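Local coordinates for putative polyketide synthase (Brevibacillus brevis, PDB 5HU7), which probably dehydrates beta-hydroxyacyl intermediates to alpha,beta-unsaturated ones, as the dehydratase domain of a trans-AT polyketide synthase, at residues L26-S31 / V99-E104; R78-A83 / L244-I249; T106-Y111 / M131-S136. All coordinates share one frame; numbering follows the deposited sequence.

Overall arrangement
The three contacts mark every other seam in a run of antiparallel strands ordered 26-32, 95-105, 108-115, 125-135, 76-84 and 241-249. Interaction 1 lies toward the end of the run, one strand in from strand 18-19; interaction 3 closes the hairpin 108-115/125-135, and the two, with centres about 14 Å apart, share a border where Tyr-102 O probably accepts a hydrogen bond from Ala-110 N. Interaction 2 lies about 11 Å from interaction 3 between centres, and about 17 Å from interaction 1. Along the chain, interaction 1 closes before interaction 3 opens, whereas interaction 2 spans far more sequence. Helix 52-65 packs against all three, as expected of a hotdog fold, and interaction 2 joins the two hotdog-family regions.

Interaction 1: residues L26-S31 / V99-E104; sequences LRYSSS and VGIYPE
Ile-101 packs beside both Leu-26 and Tyr-28 across two antiparallel strands. Its branched CB lies 3.9 Å from Leu-26 CD2, with the two side chains slanting across one another. On Ile-101 the CG1 branch sits beside its own backbone N (chi1 -57°) and approaches Tyr-28 CE1 at 4.3 Å, arriving at the ring edge near the ring plane. The backbone N of Ile-101 donates a fairly straight hydrogen bond to Leu-26 O (3.1 Å).

Val-99 is paired with Tyr-28 by two reciprocal bonds: Tyr-28 N reaches Val-99 O at 3.0 Å, and Val-99 N reaches Tyr-28 O at 2.9 Å. Val-99 O also receives a CA-H contact from Arg-27 CA at 3.2 Å and lies at the edge of the Tyr-28 ring.

This is the sheet of a hotdog fold, and the face carrying Val-99 and Tyr-28 packs on helix 52-65, where Met-58 and Ala-62 touch the valine and Ala-62 and Gln-65 the tyrosine. Beta-branched and aromatic side chains suit such a buried face. Leu-26 and Tyr-28 also meet Asp-22 and Ser-21, respectively, of the second subunit.

On the reverse face Arg-27 CB rests 4.0 Å from Gly-100 CA. The absence of a side chain on Gly-100 suits a site beside the hydroxyl end of Tyr-102. The long arginine chain, extended from CG to NE, carries its guanidinium away from residues 99-104, to where NH1 bonds to Tyr-114 OH.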
# COMPACT_ATOMS: atom_id res chain seq x y z
N LEU A 26 3.75 7.01 -7.37
CA LEU A 26 2.85 5.85 -7.18
C LEU A 26 3.77 4.63 -7.28
O LEU A 26 4.34 4.41 -8.36
CB LEU A 26 1.75 5.77 -8.28
CG LEU A 26 0.87 4.50 -8.34
CD1 LEU A 26 -0.02 4.36 -7.15
CD2 LEU A 26 -0.04 4.53 -9.54
N ARG A 27 3.97 3.88 -6.18
CA ARG A 27 4.88 2.74 -6.22
C ARG A 27 4.63 1.66 -5.20
O ARG A 27 3.93 1.84 -4.23
CB ARG A 27 6.35 3.20 -6.11
CG ARG A 27 6.74 3.68 -4.74
CD ARG A 27 8.23 3.91 -4.61
NE ARG A 27 8.62 4.28 -3.25
CZ ARG A 27 9.85 4.65 -2.88
NH1 ARG A 27 10.84 4.71 -3.78
NH2 ARG A 27 10.10 4.96 -1.62
N TYR A 28 5.24 0.51 -5.46
CA TYR A 28 5.15 -0.66 -4.61
C TYR A 28 6.57 -1.09 -4.26
O TYR A 28 7.50 -0.84 -5.03
CB TYR A 28 4.36 -1.77 -5.32
CG TYR A 28 3.01 -1.30 -5.80
CD1 TYR A 28 2.87 -0.64 -7.01
CD2 TYR A 28 1.88 -1.40 -4.98
CE1 TYR A 28 1.64 -0.09 -7.41
CE2 TYR A 28 0.64 -0.91 -5.39
CZ TYR A 28 0.52 -0.28 -6.62
OH TYR A 28 -0.66 0.27 -7.05
N SER A 29 6.77 -1.61 -3.05
CA SER A 29 8.10 -2.03 -2.59
C SER A 29 8.05 -3.41 -2.02
O SER A 29 7.07 -3.78 -1.36
CB SER A 29 8.66 -1.06 -1.55
OG SER A 29 8.57 0.28 -2.04
N SER A 30 9.12 -4.19 -2.30
CA SER A 30 9.30 -5.56 -1.82
C SER A 30 10.73 -5.71 -1.35
O SER A 30 11.63 -5.10 -1.91
CB SER A 30 9.03 -6.54 -2.94
OG SER A 30 7.71 -6.34 -3.43
N SER A 31 10.95 -6.54 -0.33
CA SER A 31 12.29 -6.85 0.19
C SER A 31 12.51 -8.33 -0.02
O SER A 31 11.70 -9.12 0.45
CB SER A 31 12.42 -6.43 1.65
OG SER A 31 12.32 -5.03 1.79
N VAL A 99 8.63 -0.87 -7.65
CA VAL A 99 7.95 -0.84 -8.94
C VAL A 99 7.19 0.48 -8.98
O VAL A 99 6.23 0.65 -8.24
CB VAL A 99 6.96 -1.97 -9.24
CG1 VAL A 99 6.60 -1.95 -10.71
CG2 VAL A 99 7.50 -3.30 -8.82
N GLY A 100 7.63 1.38 -9.83
CA GLY A 100 6.96 2.64 -10.00
C GLY A 100 6.05 2.56 -11.21
O GLY A 100 6.36 1.84 -12.16
N ILE A 101 4.91 3.25 -11.15
CA ILE A 101 3.95 3.33 -12.25
C ILE A 101 3.84 4.83 -12.59
O ILE A 101 3.64 5.62 -11.69
CB ILE A 101 2.59 2.73 -11.87
CG1 ILE A 101 2.69 1.26 -11.40
CG2 ILE A 101 1.61 2.88 -13.06
CD1 ILE A 101 3.15 0.27 -12.41
N TYR A 102 4.02 5.21 -13.87
CA TYR A 102 4.02 6.60 -14.34
C TYR A 102 3.08 6.76 -15.56
O TYR A 102 2.92 5.84 -16.36
CB TYR A 102 5.45 7.00 -14.79
CG TYR A 102 6.55 6.54 -13.86
CD1 TYR A 102 7.12 5.28 -14.00
CD2 TYR A 102 7.01 7.37 -12.83
CE1 TYR A 102 8.07 4.82 -13.09
CE2 TYR A 102 7.96 6.91 -11.91
CZ TYR A 102 8.51 5.64 -12.07
OH TYR A 102 9.47 5.19 -11.21
N PRO A 103 2.62 8.00 -15.81
CA PRO A 103 1.78 8.25 -17.01
C PRO A 103 2.56 8.16 -18.30
O PRO A 103 3.76 8.41 -18.27
CB PRO A 103 1.27 9.67 -16.81
CG PRO A 103 2.16 10.30 -15.82
CD PRO A 103 2.80 9.23 -15.00
N GLU A 104 1.92 7.70 -19.38
CA GLU A 104 2.55 7.66 -20.70
C GLU A 104 1.67 8.34 -21.71
O GLU A 104 2.18 9.18 -22.45
CB GLU A 104 2.86 6.24 -21.18
CG GLU A 104 3.68 6.18 -22.46
CD GLU A 104 5.12 6.67 -22.41
OE1 GLU A 104 5.59 7.08 -21.32
OE2 GLU A 104 5.78 6.65 -23.47

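Interaction 2: residues R78-A83 / L244-I249; sequences RMSHVA and LEELEI
Arg-78 holds one carboxylate oxygen of Glu-248 with both NE and NH2: NE donates to Glu-248 OE2 at 2.9 Å and NH2 to the same OE2 at 3.2 Å. That oxygen lies in the guanidinium plane, whereas the carboxylate is turned 60° from it; NE meets OE2 on its anti side, and NH2 from above the carboxylate plane. A bend at chi3 (-67°) in an otherwise extended arginine chain turns the guanidinium along the glutamate. Glu-246 OE2 completes the network by a long salt bridge, 3.8 Å from Arg-78 NE.

On the other face, Met-79 SD touches Leu-247 CD2 at 3.6 Å, the two side chains running alongside each other; further along, Val-82 and Leu-244 meet through their CB atoms. These apolar residues suit a face turned to helix 52-65 of the hotdog fold, where Ala-59 touches Met-79 and Leu-56 touches both Val-82 and Leu-244.

The backbone sets this pairing. Met-79 and Leu-247 exchange two bonds, as do Val-82 and Leu-244, while His-81 N reaches Glu-245 O (3.0 Å) from above the carbonyl plane, where both chains turn a corner. Glu-245 and Glu-246 form a classic beta bulge opposite Arg-292.

In the outer shell, Arg-78 NH1 makes a salt bridge with Glu-133, and Glu-248 OE1 hydrogen-bonds with Tyr-250 OH.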
# COMPACT_ATOMS: atom_id res chain seq x y z
N ARG A 78 -1.92 -5.79 -21.99
CA ARG A 78 -0.90 -5.87 -23.02
C ARG A 78 0.31 -5.11 -22.51
O ARG A 78 0.20 -3.93 -22.21
CB ARG A 78 -1.33 -5.29 -24.36
CG ARG A 78 -0.23 -5.44 -25.43
CD ARG A 78 -0.51 -4.70 -26.71
NE ARG A 78 -1.66 -5.27 -27.40
CZ ARG A 78 -2.87 -4.71 -27.52
NH1 ARG A 78 -3.10 -3.51 -27.03
NH2 ARG A 78 -3.84 -5.35 -28.15
N MET A 79 1.46 -5.79 -22.38
CA MET A 79 2.71 -5.14 -22.04
C MET A 79 3.51 -5.07 -23.34
O MET A 79 3.52 -6.02 -24.07
CB MET A 79 3.47 -5.88 -20.96
CG MET A 79 2.64 -6.17 -19.73
SD MET A 79 3.50 -7.12 -18.44
CE MET A 79 4.89 -6.18 -18.24
N SER A 80 4.10 -3.92 -23.66
CA SER A 80 4.84 -3.68 -24.90
C SER A 80 6.20 -3.08 -24.59
O SER A 80 6.32 -2.39 -23.59
CB SER A 80 4.08 -2.68 -25.77
OG SER A 80 2.87 -3.22 -26.25
N HIS A 81 7.19 -3.30 -25.47
CA HIS A 81 8.52 -2.70 -25.38
C HIS A 81 9.20 -2.93 -24.05
O HIS A 81 9.78 -2.02 -23.48
CB HIS A 81 8.45 -1.21 -25.70
CG HIS A 81 7.74 -0.91 -26.98
ND1 HIS A 81 8.15 -1.46 -28.18
CD2 HIS A 81 6.63 -0.15 -27.20
CE1 HIS A 81 7.31 -0.99 -29.10
NE2 HIS A 81 6.36 -0.22 -28.55
N VAL A 82 9.09 -4.14 -23.53
CA VAL A 82 9.69 -4.52 -22.25
C VAL A 82 11.19 -4.76 -22.43
O VAL A 82 11.61 -5.38 -23.41
CB VAL A 82 8.99 -5.74 -21.62
CG1 VAL A 82 9.67 -6.16 -20.33
CG2 VAL A 82 7.50 -5.48 -21.39
N ALA A 83 11.99 -4.27 -21.49
CA ALA A 83 13.45 -4.40 -21.57
C ALA A 83 14.06 -4.49 -20.20
O ALA A 83 13.79 -3.63 -19.38
CB ALA A 83 14.03 -3.22 -22.34
N LEU A 244 11.30 -7.88 -24.72
CA LEU A 244 10.05 -8.50 -25.15
C LEU A 244 9.21 -7.46 -25.82
O LEU A 244 8.79 -6.50 -25.19
CB LEU A 244 9.37 -9.14 -23.94
CG LEU A 244 7.97 -9.71 -24.05
CD1 LEU A 244 7.91 -10.80 -24.99
CD2 LEU A 244 7.52 -10.23 -22.71
N GLU A 245 8.99 -7.62 -27.11
CA GLU A 245 8.22 -6.66 -27.87
C GLU A 245 6.78 -6.56 -27.43
O GLU A 245 6.27 -5.46 -27.34
CB GLU A 245 8.31 -6.92 -29.38
CG GLU A 245 9.44 -6.15 -30.05
CD GLU A 245 9.40 -4.64 -29.81
OE1 GLU A 245 8.44 -3.99 -30.30
OE2 GLU A 245 10.26 -4.14 -29.05
N GLU A 246 6.12 -7.69 -27.17
CA GLU A 246 4.73 -7.68 -26.78
C GLU A 246 4.37 -8.88 -25.97
O GLU A 246 4.87 -9.96 -26.23
CB GLU A 246 3.83 -7.61 -28.03
CG GLU A 246 2.39 -7.19 -27.76
CD GLU A 246 1.57 -7.10 -29.03
OE1 GLU A 246 1.09 -8.15 -29.50
OE2 GLU A 246 1.42 -5.97 -29.56
N LEU A 247 3.48 -8.68 -25.01
CA LEU A 247 2.97 -9.71 -24.13
C LEU A 247 1.51 -9.44 -23.96
O LEU A 247 1.15 -8.35 -23.50
CB LEU A 247 3.69 -9.63 -22.77
CG LEU A 247 3.08 -10.34 -21.56
CD1 LEU A 247 2.89 -11.79 -21.81
CD2 LEU A 247 3.97 -10.18 -20.34
N GLU A 248 0.65 -10.41 -24.30
CA GLU A 248 -0.78 -10.29 -24.13
C GLU A 248 -1.23 -11.35 -23.15
O GLU A 248 -0.83 -12.48 -23.28
CB GLU A 248 -1.49 -10.38 -25.49
CG GLU A 248 -1.31 -9.11 -26.30
CD GLU A 248 -1.94 -9.07 -27.68
OE1 GLU A 248 -2.49 -10.11 -28.10
OE2 GLU A 248 -1.96 -7.99 -28.30
N ILE A 249 -1.98 -10.97 -22.12
CA ILE A 249 -2.51 -11.88 -21.12
C ILE A 249 -4.04 -11.87 -21.35
O ILE A 249 -4.67 -10.84 -21.16
CB ILE A 249 -2.12 -11.47 -19.68
CG1 ILE A 249 -0.60 -11.30 -19.55
CG2 ILE A 249 -2.64 -12.51 -18.68
CD1 ILE A 249 -0.15 -10.66 -18.20

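Interaction 3: residues T106-Y111 / M131-S136; sequences TGELAY and MVEFTS
Leu-109 CD1 comes obliquely to the Phe-134 ring, 3.6 Å from CE2, while Tyr-111 CD2 lies 3.9 Å from Val-132 CG2, the tyrosine and valine crossing at about a right angle. Both pairs belong to the antiparallel hairpin 108-115/125-135 of the hotdog fold. Val-63 of helix 52-65 touches Val-132 and Phe-134, and Ala-59 touches Tyr-111; apolar side chains suit the part of this face that the helix covers. With CG of Tyr-111 held between its backbone N and carbonyl carbon (chi1 77°), the ring leans toward the partner strand. Leu-109 also packs on Leu-23 of the second subunit.

Two backbone bonds pair Leu-109 with Val-132: Leu-109 N to Val-132 O is 2.9 Å and almost straight, and Val-132 N to Leu-109 O is 2.8 Å.

On the reverse face, small Ala-110 accepts the end of Met-131, whose flexible chain bends at chi2 and chi3 to set CE 3.7 Å from Ala-110 CB. The polar edge follows. Glu-133 CG lies against Gly-107 O, and Glu-108, extended beyond CG, slants across Met-131. Its carboxylate touches the methionine stem rather than the sulfur, with Glu-108 OE2 3.2 Å from Met-131 CB.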
# COMPACT_ATOMS: atom_id res chain seq x y z
N THR A 106 -3.06 8.53 -22.81
CA THR A 106 -4.42 8.37 -22.32
C THR A 106 -4.79 6.94 -21.96
O THR A 106 -5.50 6.75 -20.99
CB THR A 106 -5.43 8.93 -23.30
OG1 THR A 106 -5.22 8.30 -24.57
CG2 THR A 106 -5.37 10.42 -23.42
N GLY A 107 -4.33 5.98 -22.74
CA GLY A 107 -4.64 4.56 -22.50
C GLY A 107 -3.37 3.75 -22.27
O GLY A 107 -3.35 2.55 -22.52
N GLU A 108 -2.31 4.39 -21.78
CA GLU A 108 -1.06 3.70 -21.61
C GLU A 108 -0.26 4.18 -20.39
O GLU A 108 -0.20 5.36 -20.08
CB GLU A 108 -0.27 3.81 -22.92
CG GLU A 108 1.12 3.20 -22.88
CD GLU A 108 1.65 2.97 -24.28
OE1 GLU A 108 1.49 3.91 -25.10
OE2 GLU A 108 2.11 1.84 -24.60
N LEU A 109 0.31 3.21 -19.66
CA LEU A 109 1.10 3.48 -18.48
C LEU A 109 2.50 3.02 -18.73
O LEU A 109 2.69 2.08 -19.47
CB LEU A 109 0.59 2.68 -17.31
CG LEU A 109 -0.80 2.93 -16.88
CD1 LEU A 109 -1.34 1.76 -16.11
CD2 LEU A 109 -0.89 4.24 -16.11
N ALA A 110 3.45 3.59 -18.00
CA ALA A 110 4.83 3.14 -18.02
C ALA A 110 5.17 2.56 -16.67
O ALA A 110 4.62 2.97 -15.64
CB ALA A 110 5.74 4.31 -18.34
N TYR A 111 6.04 1.57 -16.64
CA TYR A 111 6.49 1.04 -15.36
C TYR A 111 7.99 0.94 -15.32
O TYR A 111 8.64 0.84 -16.36
CB TYR A 111 5.85 -0.30 -15.00
CG TYR A 111 6.41 -1.49 -15.74
CD1 TYR A 111 7.54 -2.14 -15.27
CD2 TYR A 111 5.82 -1.97 -16.90
CE1 TYR A 111 8.14 -3.16 -16.01
CE2 TYR A 111 6.39 -3.01 -17.63
CZ TYR A 111 7.53 -3.62 -17.17
OH TYR A 111 8.06 -4.65 -17.90
N MET A 131 5.84 -0.65 -21.19
CA MET A 131 4.55 0.03 -21.30
C MET A 131 3.45 -0.96 -21.08
O MET A 131 3.63 -2.13 -21.42
CB MET A 131 4.39 0.64 -22.69
CG MET A 131 5.52 1.60 -23.07
SD MET A 131 5.48 3.11 -22.09
CE MET A 131 7.21 3.26 -21.62
N VAL A 132 2.31 -0.51 -20.54
CA VAL A 132 1.14 -1.35 -20.31
C VAL A 132 -0.17 -0.70 -20.74
O VAL A 132 -0.38 0.47 -20.48
CB VAL A 132 1.06 -1.81 -18.84
CG1 VAL A 132 -0.21 -2.63 -18.59
CG2 VAL A 132 2.29 -2.62 -18.50
N GLU A 133 -1.06 -1.50 -21.38
CA GLU A 133 -2.43 -1.12 -21.76
C GLU A 133 -3.41 -2.13 -21.23
O GLU A 133 -3.13 -3.34 -21.16
CB GLU A 133 -2.63 -1.06 -23.27
CG GLU A 133 -1.69 -0.10 -23.98
CD GLU A 133 -1.65 -0.36 -25.47
OE1 GLU A 133 -2.31 0.38 -26.23
OE2 GLU A 133 -1.04 -1.38 -25.86
N PHE A 134 -4.58 -1.64 -20.90
CA PHE A 134 -5.75 -2.38 -20.47
C PHE A 134 -6.66 -2.41 -21.63
O PHE A 134 -6.97 -1.36 -22.19
CB PHE A 134 -6.44 -1.66 -19.33
CG PHE A 134 -5.56 -1.60 -18.11
CD1 PHE A 134 -5.27 -2.75 -17.39
CD2 PHE A 134 -5.07 -0.40 -17.65
CE1 PHE A 134 -4.46 -2.70 -16.26
CE2 PHE A 134 -4.26 -0.34 -16.53
CZ PHE A 134 -3.95 -1.50 -15.85
N THR A 135 -7.03 -3.58 -22.06
CA THR A 135 -7.86 -3.74 -23.23
C THR A 135 -8.72 -4.98 -23.12
O THR A 135 -8.38 -5.90 -22.40
CB THR A 135 -6.94 -3.77 -24.48
OG1 THR A 135 -7.74 -3.70 -25.67
CG2 THR A 135 -6.02 -4.99 -24.51
N SER A 136 -9.81 -5.00 -23.90
CA SER A 136 -10.73 -6.11 -23.96
C SER A 136 -10.37 -6.88 -25.20
O SER A 136 -10.57 -6.39 -26.30
CB SER A 136 -12.18 -5.64 -24.00
OG SER A 136 -12.38 -4.70 -22.96